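Local coordinates for protein pyridoxine 4-oxidase (Mesorhizobium loti, PDB 4HA6) that probably oxidises pyridoxine at its 4-hydroxymethyl group to pyridoxal, using bound FAD and molecular oxygen, as a member of the GMC oxidoreductase family, at residues Y56-T62 and H74-L80; A123-L129 and G139-L145; A258-R262 and R372-L378. All blocks are in the same frame, centred on the assembly; numbering follows the deposited sequence. Where two conformers were deposited one is given.

Contact 1 of 3, residues Y56-T62 and H74-L80; sequences YDWDYRT and HWARGRL. With FAD (flavin-adenine dinucleotide), chain B.
Arg79 lies across the indole of Trp58 along much of its length. Its CB sits over the five-membered ring, 3.5 Å from that ring's centroid, as a CH-pi contact. CG continues over the same face and meets CE2. NE stands over the middle of the six-membered ring. The guanidinium then forms a cation-pi contact: Arg79 CZ stands 4.3 Å from the centroid of the six-membered ring of Trp58. The two planes are 41° apart, and NH2 dips toward CE3. Arg79 NH1 turns toward Asp57 O, 3.8 Å away. Bends at chi2 and chi3 bring the guanidinium back over the ring. Tyr60 OH lies over the opposite face of the indole and is hydrogen-bonded to Glu255. The indole NE1 makes weak bonds to Gly78 O and the ribose O2B of FAD.

Strands 60-61 and 74-75 form a short antiparallel pair in this GMC flavoprotein, and the chain from Ala76 to Leu80 runs on along the FAD. Tyr60 and Trp75 are its hydrogen-bonded pair. Beyond it, Trp58 N donates to Arg77 O at 2.8 Å.

Asp57 OD1 accepts two backbone N-H groups from opposite faces of its carboxylate. Arg77 N is 2.8 Å from Asp57 OD1; Asp59 N closes an Asx turn. Asp59 OD1 takes a nearly straight bond, 174°, from His74 ND1 on its syn side, tilted from the carboxylate plane but within the imidazole plane. Thr62 CG2 packs over one face of Trp75, 3.7 Å from the five-membered ring centroid. Arg77 CG meets the edge of the Tyr60 ring at CE2, 3.5 Å away.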
loop_
_atom_site.group_PDB
_atom_site.type_symbol
_atom_site.label_atom_id
_atom_site.label_comp_id
_atom_site.label_asym_id
_atom_site.label_seq_id
_atom_site.Cartn_x
_atom_site.Cartn_y
_atom_site.Cartn_z
ATOM N N TYR A 56 -12.532 12.802 -3.302
ATOM C CA TYR A 56 -11.362 12.268 -4.008
ATOM C C TYR A 56 -10.948 10.871 -3.515
ATOM O O TYR A 56 -9.775 10.485 -3.610
ATOM C CB TYR A 56 -10.190 13.247 -3.885
ATOM C CG TYR A 56 -10.030 13.834 -2.492
ATOM C CD1 TYR A 56 -10.655 15.030 -2.141
ATOM C CD2 TYR A 56 -9.258 13.187 -1.525
ATOM C CE1 TYR A 56 -10.514 15.567 -0.871
ATOM C CE2 TYR A 56 -9.113 13.715 -0.255
ATOM C CZ TYR A 56 -9.741 14.905 0.065
ATOM O OH TYR A 56 -9.594 15.432 1.329
ATOM N N ASP A 57 -11.922 10.123 -2.999
ATOM C CA ASP A 57 -11.714 8.759 -2.511
ATOM C C ASP A 57 -12.656 7.827 -3.278
ATOM O O ASP A 57 -13.878 8.015 -3.250
ATOM C CB ASP A 57 -11.951 8.700 -0.983
ATOM C CG ASP A 57 -12.113 7.268 -0.438
ATOM O OD1 ASP A 57 -11.678 6.289 -1.088
ATOM O OD2 ASP A 57 -12.671 7.128 0.674
ATOM N N TRP A 58 -12.080 6.835 -3.961
ATOM C CA TRP A 58 -12.841 5.898 -4.797
ATOM C C TRP A 58 -13.876 5.111 -3.987
ATOM O O TRP A 58 -14.994 4.865 -4.461
ATOM C CB TRP A 58 -11.904 4.921 -5.520
ATOM C CG TRP A 58 -11.037 5.534 -6.598
ATOM C CD1 TRP A 58 -9.805 6.114 -6.433
ATOM C CD2 TRP A 58 -11.331 5.612 -8.008
ATOM N NE1 TRP A 58 -9.320 6.549 -7.652
ATOM C CE2 TRP A 58 -10.240 6.260 -8.631
ATOM C CE3 TRP A 58 -12.411 5.201 -8.801
ATOM C CZ2 TRP A 58 -10.201 6.510 -10.009
ATOM C CZ3 TRP A 58 -12.370 5.443 -10.166
ATOM C CH2 TRP A 58 -11.272 6.094 -10.757
ATOM N N ASP A 59 -13.493 4.716 -2.772
ATOM C CA ASP A 59 -14.395 4.015 -1.855
ATOM C C ASP A 59 -15.009 2.728 -2.440
ATOM O O ASP A 59 -16.223 2.622 -2.571
ATOM C CB ASP A 59 -15.489 4.974 -1.364
ATOM C CG ASP A 59 -16.235 4.439 -0.166
ATOM O OD1 ASP A 59 -15.631 3.685 0.622
ATOM O OD2 ASP A 59 -17.426 4.774 -0.008
ATOM N N TYR A 60 -14.166 1.757 -2.786
ATOM C CA TYR A 60 -14.633 0.476 -3.320
ATOM C C TYR A 60 -15.249 -0.357 -2.210
ATOM O O TYR A 60 -14.913 -0.181 -1.041
ATOM C CB TYR A 60 -13.468 -0.328 -3.912
ATOM C CG TYR A 60 -12.713 0.378 -5.001
ATOM C CD1 TYR A 60 -13.142 0.303 -6.327
ATOM C CD2 TYR A 60 -11.558 1.107 -4.715
ATOM C CE1 TYR A 60 -12.451 0.951 -7.341
ATOM C CE2 TYR A 60 -10.852 1.747 -5.730
ATOM C CZ TYR A 60 -11.307 1.666 -7.037
ATOM O OH TYR A 60 -10.632 2.305 -8.058
ATOM N N ARG A 61 -16.124 -1.286 -2.577
ATOM C CA ARG A 61 -16.741 -2.173 -1.604
ATOM C C ARG A 61 -16.439 -3.622 -2.006
ATOM O O ARG A 61 -16.738 -4.029 -3.129
ATOM C CB ARG A 61 -18.249 -1.908 -1.566
ATOM C CG ARG A 61 -18.980 -2.653 -0.477
ATOM C CD ARG A 61 -20.472 -2.610 -0.710
ATOM N NE ARG A 61 -21.179 -3.652 0.035
ATOM C CZ ARG A 61 -21.324 -4.910 -0.381
ATOM N NH1 ARG A 61 -20.800 -5.302 -1.543
ATOM N NH2 ARG A 61 -21.993 -5.784 0.367
ATOM N N THR A 62 -15.818 -4.405 -1.121
ATOM C CA THR A 62 -15.513 -5.795 -1.484
ATOM C C THR A 62 -16.765 -6.659 -1.391
ATOM O O THR A 62 -17.744 -6.271 -0.737
ATOM C CB THR A 62 -14.490 -6.427 -0.545
ATOM O OG1 THR A 62 -15.168 -6.933 0.604
ATOM C CG2 THR A 62 -13.391 -5.415 -0.119
ATOM N N HIS A 74 -14.851 -1.837 3.128
ATOM C CA HIS A 74 -14.698 -0.633 2.323
ATOM C C HIS A 74 -13.227 -0.386 2.046
ATOM O O HIS A 74 -12.418 -0.408 2.970
ATOM C CB HIS A 74 -15.335 0.564 3.030
ATOM C CG HIS A 74 -16.803 0.690 2.777
ATOM N ND1 HIS A 74 -17.337 1.655 1.946
ATOM C CD2 HIS A 74 -17.853 -0.039 3.227
ATOM C CE1 HIS A 74 -18.648 1.519 1.903
ATOM N NE2 HIS A 74 -18.988 0.495 2.670
ATOM N N TRP A 75 -12.878 -0.176 0.777
ATOM C CA TRP A 75 -11.484 0.059 0.386
ATOM C C TRP A 75 -11.269 1.479 -0.134
ATOM O O TRP A 75 -11.535 1.772 -1.301
ATOM C CB TRP A 75 -11.048 -0.945 -0.688
ATOM C CG TRP A 75 -10.655 -2.317 -0.142
ATOM C CD1 TRP A 75 -10.904 -2.814 1.111
ATOM C CD2 TRP A 75 -9.910 -3.336 -0.834
ATOM N NE1 TRP A 75 -10.377 -4.084 1.232
ATOM C CE2 TRP A 75 -9.762 -4.427 0.051
ATOM C CE3 TRP A 75 -9.361 -3.432 -2.121
ATOM C CZ2 TRP A 75 -9.088 -5.605 -0.312
ATOM C CZ3 TRP A 75 -8.695 -4.600 -2.481
ATOM C CH2 TRP A 75 -8.563 -5.671 -1.580
ATOM N N ALA A 76 -10.780 2.357 0.737
ATOM C CA ALA A 76 -10.474 3.740 0.362
ATOM C C ALA A 76 -9.335 3.782 -0.648
ATOM O O ALA A 76 -8.347 3.073 -0.488
ATOM C CB ALA A 76 -10.114 4.568 1.606
ATOM N N ARG A 77 -9.468 4.603 -1.685
ATOM C CA ARG A 77 -8.387 4.774 -2.655
ATOM C C ARG A 77 -8.308 6.222 -3.146
ATOM O O ARG A 77 -9.338 6.855 -3.396
ATOM C CB ARG A 77 -8.577 3.826 -3.847
ATOM C CG ARG A 77 -8.218 2.359 -3.574
ATOM C CD ARG A 77 -6.700 2.163 -3.448
ATOM N NE ARG A 77 -6.276 1.874 -2.074
ATOM C CZ ARG A 77 -5.010 1.681 -1.711
ATOM N NH1 ARG A 77 -4.043 1.744 -2.616
ATOM N NH2 ARG A 77 -4.706 1.410 -0.447
ATOM N N GLY A 78 -7.093 6.749 -3.281
ATOM C CA GLY A 78 -6.912 8.104 -3.778
ATOM C C GLY A 78 -7.379 8.311 -5.219
ATOM O O GLY A 78 -7.011 7.534 -6.110
ATOM N N ARG A 79 -8.201 9.347 -5.434
ATOM C CA ARG A 79 -8.619 9.783 -6.778
ATOM C C ARG A 79 -8.326 11.280 -6.971
ATOM O O ARG A 79 -9.235 12.118 -6.913
ATOM C CB ARG A 79 -10.113 9.519 -7.024
ATOM C CG ARG A 79 -10.564 9.804 -8.471
ATOM C CD ARG A 79 -12.004 10.333 -8.546
ATOM N NE ARG A 79 -12.962 9.239 -8.654
ATOM C CZ ARG A 79 -13.870 8.936 -7.730
ATOM N NH1 ARG A 79 -13.974 9.665 -6.624
ATOM N NH2 ARG A 79 -14.686 7.906 -7.919
ATOM N N LEU A 80 -7.054 11.596 -7.200
ATOM C CA LEU A 80 -6.563 12.973 -7.327
ATOM C C LEU A 80 -5.057 12.885 -7.526
ATOM O O LEU A 80 -4.460 11.810 -7.323
ATOM C CB LEU A 80 -6.883 13.822 -6.080
ATOM C CG LEU A 80 -6.117 13.613 -4.767
ATOM C CD1 LEU A 80 -6.461 14.709 -3.761
ATOM C CD2 LEU A 80 -6.378 12.226 -4.167
HETATM P PA FAD B . -2.225 4.897 -6.281
HETATM O O1A FAD B . -1.262 5.757 -5.473
HETATM O O2A FAD B . -3.535 4.504 -5.658
HETATM O O5B FAD B . -2.499 5.680 -7.670
HETATM C C5B FAD B . -3.517 5.336 -8.605
HETATM C C4B FAD B . -3.845 6.632 -9.333
HETATM O O4B FAD B . -4.337 6.391 -10.655
HETATM C C3B FAD B . -4.929 7.407 -8.596
HETATM O O3B FAD B . -4.491 8.775 -8.545
HETATM C C2B FAD B . -6.176 7.251 -9.463
HETATM O O2B FAD B . -7.038 8.399 -9.362
HETATM C C1B FAD B . -5.585 7.081 -10.860
HETATM N N9A FAD B . -6.400 6.257 -11.802
HETATM C C8A FAD B . -7.019 5.089 -11.528
HETATM N N7A FAD B . -7.648 4.613 -12.638
HETATM C C5A FAD B . -7.431 5.482 -13.653
HETATM C C6A FAD B . -7.807 5.574 -15.088
HETATM N N6A FAD B . -8.565 4.601 -15.686
HETATM N N1A FAD B . -7.364 6.658 -15.788
HETATM C C2A FAD B . -6.606 7.616 -15.216
HETATM N N3A FAD B . -6.231 7.581 -13.918
HETATM C C4A FAD B . -6.603 6.560 -13.095
HETATM N N1 FAD B . 1.263 2.751 2.535
HETATM C C2 FAD B . 2.334 2.904 3.334
HETATM O O2 FAD B . 3.429 2.425 2.962
HETATM N N3 FAD B . 2.266 3.525 4.527
HETATM C C4 FAD B . 1.123 4.056 4.995
HETATM O O4 FAD B . 1.072 4.622 6.118
HETATM C C4X FAD B . -0.100 3.928 4.171
HETATM N N5 FAD B . -1.293 4.416 4.571
HETATM C C5X FAD B . -2.393 4.301 3.787
HETATM C C6 FAD B . -3.617 4.818 4.206
HETATM C C7 FAD B . -4.745 4.706 3.398
HETATM C C7M FAD B . -6.062 5.274 3.866
HETATM C C8 FAD B . -4.644 4.032 2.073
HETATM C C8M FAD B . -5.867 3.908 1.205
HETATM C C9 FAD B . -3.424 3.513 1.642
HETATM C C9A FAD B . -2.301 3.622 2.463
HETATM N N10 FAD B . -1.066 3.099 2.041
HETATM C C10 FAD B . 0.051 3.236 2.877
HETATM C "C1'" FAD B . -0.957 2.416 0.746
HETATM C "C2'" FAD B . -0.259 3.256 -0.311
HETATM O "O2'" FAD B . -0.777 4.595 -0.299
HETATM C "C3'" FAD B . -0.529 2.587 -1.660
HETATM O "O3'" FAD B . -0.161 1.201 -1.561
HETATM C "C4'" FAD B . 0.248 3.256 -2.780
HETATM O "O4'" FAD B . -0.108 4.649 -2.799
HETATM C "C5'" FAD B . -0.043 2.598 -4.134
HETATM O "O5'" FAD B . 0.346 3.507 -5.162
HETATM P P FAD B . 0.026 3.157 -6.691
HETATM O O1P FAD B . 0.848 4.041 -7.619
HETATM O O2P FAD B . 0.057 1.654 -6.881
HETATM O O3P FAD B . -1.524 3.553 -6.803
#

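Contact 2 of 3, residues A123-L129 and G139-L145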
loop_
_atom_site.group_PDB
_atom_site.type_symbol
_atom_site.label_atom_id
_atom_site.label_comp_id
_atom_site.label_asym_id
_atom_site.label_seq_id
_atom_site.Cartn_x
_atom_site.Cartn_y
_atom_site.Cartn_z
ATOM N N ALA A 123 18.215 6.411 -3.238
ATOM C CA ALA A 123 17.954 7.515 -4.171
ATOM C C ALA A 123 16.624 8.211 -3.861
ATOM O O ALA A 123 16.447 9.409 -4.134
ATOM C CB ALA A 123 17.965 7.024 -5.612
ATOM N N ILE A 124 15.685 7.458 -3.295
ATOM C CA ILE A 124 14.367 7.999 -2.996
ATOM C C ILE A 124 14.374 8.821 -1.702
ATOM O O ILE A 124 13.720 9.870 -1.607
ATOM C CB ILE A 124 13.341 6.864 -2.901
ATOM C CG1 ILE A 124 12.917 6.426 -4.307
ATOM C CG2 ILE A 124 12.131 7.293 -2.076
ATOM C CD1 ILE A 124 12.315 5.036 -4.372
ATOM N N GLU A 125 15.144 8.348 -0.724
ATOM C CA GLU A 125 15.061 8.853 0.646
ATOM C C GLU A 125 15.882 10.107 0.952
ATOM O O GLU A 125 17.032 10.232 0.514
ATOM C CB GLU A 125 15.491 7.738 1.593
ATOM C CG GLU A 125 14.514 6.594 1.575
ATOM C CD GLU A 125 15.108 5.314 2.069
ATOM O OE1 GLU A 125 16.299 5.307 2.461
ATOM O OE2 GLU A 125 14.378 4.308 2.058
ATOM N N ASP A 126 15.286 11.033 1.701
ATOM C CA ASP A 126 16.081 12.030 2.433
ATOM C C ASP A 126 15.923 11.713 3.909
ATOM O O ASP A 126 14.945 12.137 4.540
ATOM C CB ASP A 126 15.638 13.468 2.157
ATOM C CG ASP A 126 16.514 14.513 2.899
ATOM O OD1 ASP A 126 17.720 14.250 3.135
ATOM O OD2 ASP A 126 15.993 15.598 3.240
ATOM N N HIS A 127 16.886 10.961 4.440
ATOM C CA HIS A 127 16.787 10.332 5.757
ATOM C C HIS A 127 17.807 10.936 6.729
ATOM O O HIS A 127 18.924 11.253 6.330
ATOM C CB HIS A 127 17.057 8.830 5.596
ATOM C CG HIS A 127 16.542 7.989 6.719
ATOM N ND1 HIS A 127 17.198 7.880 7.929
ATOM C CD2 HIS A 127 15.446 7.198 6.812
ATOM C CE1 HIS A 127 16.517 7.074 8.724
ATOM N NE2 HIS A 127 15.455 6.638 8.068
ATOM N N PRO A 128 17.433 11.083 8.014
ATOM C CA PRO A 128 18.385 11.664 8.967
ATOM C C PRO A 128 19.610 10.772 9.199
ATOM O O PRO A 128 20.636 11.283 9.632
ATOM C CB PRO A 128 17.557 11.812 10.252
ATOM C CG PRO A 128 16.446 10.839 10.115
ATOM C CD PRO A 128 16.135 10.784 8.643
ATOM N N LEU A 129 19.504 9.475 8.907
ATOM C CA LEU A 129 20.646 8.559 8.997
ATOM C C LEU A 129 21.390 8.440 7.659
ATOM O O LEU A 129 22.317 7.643 7.526
ATOM C CB LEU A 129 20.176 7.166 9.435
ATOM C CG LEU A 129 20.098 6.744 10.898
ATOM C CD1 LEU A 129 19.890 7.925 11.824
ATOM C CD2 LEU A 129 18.989 5.714 11.082
ATOM N N GLY A 139 17.527 12.657 -1.016
ATOM C CA GLY A 139 16.514 12.232 -1.972
ATOM C C GLY A 139 15.270 13.090 -1.841
ATOM O O GLY A 139 15.143 13.887 -0.900
ATOM N N PRO A 140 14.332 12.929 -2.775
ATOM C CA PRO A 140 13.167 13.825 -2.819
ATOM C C PRO A 140 12.131 13.597 -1.698
ATOM O O PRO A 140 11.368 14.522 -1.392
ATOM C CB PRO A 140 12.554 13.526 -4.194
ATOM C CG PRO A 140 13.000 12.145 -4.527
ATOM C CD PRO A 140 14.366 11.986 -3.906
ATOM N N LEU A 141 12.109 12.401 -1.105
ATOM C CA LEU A 141 11.110 12.028 -0.100
ATOM C C LEU A 141 11.696 12.123 1.299
ATOM O O LEU A 141 12.530 11.288 1.669
ATOM C CB LEU A 141 10.666 10.565 -0.304
ATOM C CG LEU A 141 9.203 10.123 -0.156
ATOM C CD1 LEU A 141 9.091 8.681 0.361
ATOM C CD2 LEU A 141 8.356 11.081 0.661
ATOM N N PRO A 142 11.253 13.119 2.091
ATOM C CA PRO A 142 11.711 13.215 3.482
ATOM C C PRO A 142 11.262 12.004 4.289
ATOM O O PRO A 142 10.098 11.593 4.205
ATOM C CB PRO A 142 10.994 14.466 4.007
ATOM C CG PRO A 142 10.675 15.265 2.789
ATOM C CD PRO A 142 10.388 14.252 1.711
ATOM N N ILE A 143 12.184 11.428 5.052
ATOM C CA ILE A 143 11.833 10.398 6.019
ATOM C C ILE A 143 12.098 10.969 7.414
ATOM O O ILE A 143 13.223 11.373 7.726
ATOM C CB ILE A 143 12.667 9.098 5.843
ATOM C CG1 ILE A 143 12.837 8.721 4.363
ATOM C CG2 ILE A 143 12.064 7.951 6.686
ATOM C CD1 ILE A 143 11.521 8.656 3.562
ATOM N N HIS A 144 11.070 10.997 8.255
ATOM C CA HIS A 144 11.205 11.568 9.596
ATOM C C HIS A 144 11.245 10.458 10.638
ATOM O O HIS A 144 10.458 9.506 10.570
ATOM C CB HIS A 144 10.029 12.521 9.850
ATOM C CG HIS A 144 9.944 13.058 11.248
ATOM N ND1 HIS A 144 11.040 13.521 11.947
ATOM C CD2 HIS A 144 8.874 13.234 12.064
ATOM C CE1 HIS A 144 10.652 13.948 13.137
ATOM N NE2 HIS A 144 9.343 13.786 13.233
ATOM N N LEU A 145 12.175 10.573 11.586
ATOM C CA LEU A 145 12.273 9.645 12.711
ATOM C C LEU A 145 11.752 10.357 13.957
ATOM O O LEU A 145 12.463 11.164 14.553
ATOM C CB LEU A 145 13.732 9.222 12.948
ATOM C CG LEU A 145 14.469 8.404 11.878
ATOM C CD1 LEU A 145 15.895 8.054 12.306
ATOM C CD2 LEU A 145 13.703 7.145 11.531
#
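A two-stranded parallel sheet pairs Glu125 with Leu141 and Asp126 with Pro142, just where helix 114-124 ends. Ile124 O, in the last turn of the helix, receives Leu141 N at 3.0 Å. Asp126 N then donates to Leu141 O, and Ile143 N to Asp126 O. Gly139 N also bonds to Glu125 O. The carbonyls of Ala123, Ile124 and Glu125 crowd Gly139 so closely that a side chain there would collide with them.

Beyond the sheet the contact turns apolar. Ile143 points at the other segment, and its CG2 lies 3.5 Å from His127 CD2. CG1 of the same isoleucine meets Glu125 CG. The His127 ring is fixed by Leu129 N, which donates to ND1 in the ring plane at 3.0 Å. CG of His127 is anti to the backbone N (chi1 -160°), and CE1 and NE2 of its ring lie next to Leu145. Leu145 CD1 is 3.8 Å from His127 CE1 and 3.6 Å from Pro128 CG, and it also touches Leu129 CD1. At the helix end, Ile124 CG2 and Leu141 CB lie side by side, 4.0 Å apart.

The acid groups are held from outside. Glu125 forms a salt bridge with Arg94 and a hydrogen bond with Tyr92 OH, and Asp126 forms a salt bridge with Arg188. Ile124 and Leu141 both pack against Leu494 of helix 490-506 and Trp199 of helix 195-199.

Contact 3 of 3, residues A258-R262 and R372-L378; sequences ALLMR and RISGPEL
Met261 and Ile373 lie alongside each other with their side chains pointing opposite ways, joining the last turn of helix 252-262 to the loop between strands 370-372 and 383-385. This helix follows strand 246-249 of the parallel Rossmann-type sheet. Ile373 CD1 comes within 3.6 Å of Met261 CB, and CG1 is almost as near. Its CG1 lies between the backbone N and the carbonyl carbon (chi1 52°), while CG2 reaches back toward the preceding turn. There Ile373 CG2 meets Ala258 CB at 4.1 Å. The thioether runs the other way, down to the loop backbone: Met261 CE is 3.6 Å from Ile373 N and also touches Arg372 CA. Val270 and Leu271 of helix 268-273 pack on Met261 as well.

Leu378 stands roughly perpendicular to the Arg262 side chain. Leu378 CD2 sits over the centre of one guanidinium face, 3.7 Å from Arg262 CZ. On the opposite face lie Ala258 O and Leu259 CA of its own helix, so the flat group is held between helix backbone and leucine methyl. Its edge is used elsewhere: NE donates to Arg219 O and NH1 to a glycerol probably from the crystallisation liquor, while NH2 reaches Val218 O weakly. Arg262 also touches FAD. With an alanine here, Arg219 O would probably lose this donor and a gap would open under the Leu378 methyl.

No hydrogen bond links the two segments. The arginine chain bends at chi3 (-42°) as it passes the loop, and Arg262 CD lies 3.3 Å from Pro376 O.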
loop_
_atom_site.group_PDB
_atom_site.type_symbol
_atom_site.label_atom_id
_atom_site.label_comp_id
_atom_site.label_asym_id
_atom_site.label_seq_id
_atom_site.Cartn_x
_atom_site.Cartn_y
_atom_site.Cartn_z
ATOM N N ALA A 258 -8.346 -3.423 -14.074
ATOM C CA ALA A 258 -9.639 -3.061 -14.655
ATOM C C ALA A 258 -9.472 -2.454 -16.047
ATOM O O ALA A 258 -10.242 -2.756 -16.962
ATOM C CB ALA A 258 -10.399 -2.104 -13.744
ATOM N N LEU A 259 -8.480 -1.580 -16.205
ATOM C CA LEU A 259 -8.249 -0.955 -17.504
ATOM C C LEU A 259 -7.893 -2.018 -18.520
ATOM O O LEU A 259 -8.375 -1.982 -19.658
ATOM C CB LEU A 259 -7.128 0.084 -17.427
ATOM C CG LEU A 259 -6.719 0.702 -18.769
ATOM C CD1 LEU A 259 -7.939 1.253 -19.543
ATOM C CD2 LEU A 259 -5.667 1.783 -18.559
ATOM N N LEU A 260 -7.045 -2.962 -18.121
ATOM C CA LEU A 260 -6.646 -4.033 -19.038
ATOM C C LEU A 260 -7.860 -4.877 -19.457
ATOM O O LEU A 260 -8.031 -5.184 -20.657
ATOM C CB LEU A 260 -5.524 -4.889 -18.439
ATOM C CG LEU A 260 -4.193 -4.150 -18.213
ATOM C CD1 LEU A 260 -3.232 -4.986 -17.394
ATOM C CD2 LEU A 260 -3.542 -3.738 -19.541
ATOM N N MET A 261 -8.728 -5.206 -18.498
ATOM C CA MET A 261 -9.912 -6.008 -18.820
ATOM C C MET A 261 -10.908 -5.256 -19.722
ATOM O O MET A 261 -11.400 -5.812 -20.715
ATOM C CB MET A 261 -10.571 -6.551 -17.546
ATOM C CG MET A 261 -9.678 -7.514 -16.754
ATOM S SD MET A 261 -10.512 -8.234 -15.298
ATOM C CE MET A 261 -10.121 -7.039 -13.997
ATOM N N ARG A 262 -11.183 -3.990 -19.396
ATOM C CA ARG A 262 -12.003 -3.124 -20.262
ATOM C C ARG A 262 -11.461 -3.067 -21.698
ATOM O O ARG A 262 -12.226 -2.854 -22.637
ATOM C CB ARG A 262 -12.116 -1.692 -19.691
ATOM C CG ARG A 262 -13.133 -1.531 -18.555
ATOM C CD ARG A 262 -13.438 -0.057 -18.238
ATOM N NE ARG A 262 -12.240 0.789 -18.225
ATOM C CZ ARG A 262 -11.528 1.077 -17.135
ATOM N NH1 ARG A 262 -11.885 0.597 -15.948
ATOM N NH2 ARG A 262 -10.451 1.851 -17.226
ATOM N N ARG A 372 -12.293 -8.606 -10.648
ATOM C CA ARG A 372 -12.884 -8.830 -11.975
ATOM C C ARG A 372 -13.735 -7.622 -12.339
ATOM O O ARG A 372 -14.417 -7.081 -11.471
ATOM C CB ARG A 372 -13.842 -10.026 -11.943
ATOM C CG ARG A 372 -13.204 -11.390 -11.909
ATOM C CD ARG A 372 -14.295 -12.477 -11.803
ATOM N NE ARG A 372 -14.696 -12.749 -10.422
ATOM C CZ ARG A 372 -15.954 -12.868 -10.003
ATOM N NH1 ARG A 372 -16.967 -12.725 -10.849
ATOM N NH2 ARG A 372 -16.201 -13.122 -8.728
ATOM N N ILE A 373 -13.726 -7.209 -13.606
ATOM C CA ILE A 373 -14.670 -6.169 -14.036
ATOM C C ILE A 373 -16.067 -6.794 -14.089
ATOM O O ILE A 373 -16.199 -7.994 -14.416
ATOM C CB ILE A 373 -14.324 -5.591 -15.431
ATOM C CG1 ILE A 373 -14.152 -6.707 -16.465
ATOM C CG2 ILE A 373 -13.056 -4.716 -15.371
ATOM C CD1 ILE A 373 -14.088 -6.203 -17.918
ATOM N N SER A 374 -17.102 -6.011 -13.768
ATOM C CA SER A 374 -18.486 -6.506 -13.865
ATOM C C SER A 374 -19.141 -6.159 -15.211
ATOM O O SER A 374 -20.173 -6.733 -15.592
ATOM C CB SER A 374 -19.348 -5.971 -12.705
ATOM O OG SER A 374 -19.551 -4.557 -12.798
ATOM N N GLY A 375 -18.553 -5.215 -15.935
ATOM C CA GLY A 375 -19.099 -4.820 -17.225
ATOM C C GLY A 375 -18.053 -3.992 -17.943
ATOM O O GLY A 375 -16.957 -3.792 -17.405
ATOM N N PRO A 376 -18.380 -3.492 -19.146
ATOM C CA PRO A 376 -17.384 -2.721 -19.902
ATOM C C PRO A 376 -17.226 -1.272 -19.416
ATOM O O PRO A 376 -16.242 -0.628 -19.789
ATOM C CB PRO A 376 -17.955 -2.709 -21.336
ATOM C CG PRO A 376 -19.255 -3.539 -21.300
ATOM C CD PRO A 376 -19.661 -3.633 -19.866
ATOM N N GLU A 377 -18.162 -0.751 -18.619
ATOM C CA GLU A 377 -18.210 0.710 -18.427
ATOM C C GLU A 377 -17.405 1.219 -17.235
ATOM O O GLU A 377 -17.183 0.487 -16.264
ATOM C CB GLU A 377 -19.657 1.192 -18.323
ATOM C CG GLU A 377 -20.569 0.626 -19.413
ATOM C CD GLU A 377 -20.144 1.042 -20.812
ATOM O OE1 GLU A 377 -19.357 2.001 -20.949
ATOM O OE2 GLU A 377 -20.599 0.406 -21.785
ATOM N N LEU A 378 -16.971 2.477 -17.306
ATOM C CA LEU A 378 -16.267 3.093 -16.183
ATOM C C LEU A 378 -17.122 2.995 -14.918
ATOM O O LEU A 378 -16.604 2.810 -13.821
ATOM C CB LEU A 378 -15.934 4.554 -16.486
ATOM C CG LEU A 378 -14.850 4.780 -17.533
ATOM C CD1 LEU A 378 -14.747 6.252 -17.910
ATOM C CD2 LEU A 378 -13.500 4.247 -17.039
#

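All three contacts are partly buried. Contact 1 lies nearest the chain centre, about 13 Å away, against about 19 Å for contact 2 and 22 Å for contact 3. Contacts 1 and 3 are neighbours, their nearest atoms about 6 Å apart. Helix 252-262 serves both: its end forms one side of contact 3, and its Glu255 bonds Tyr60. Both also touch FAD. Contact 2 lies across the chain centre from contact 3, their centres about 38 Å apart. Short strand pairing organises contacts 1 and 2, antiparallel in one and parallel in the other. Contact 3 has packing alone. Arginines lie against an indole in contact 1 and a leucine methyl in contact 3.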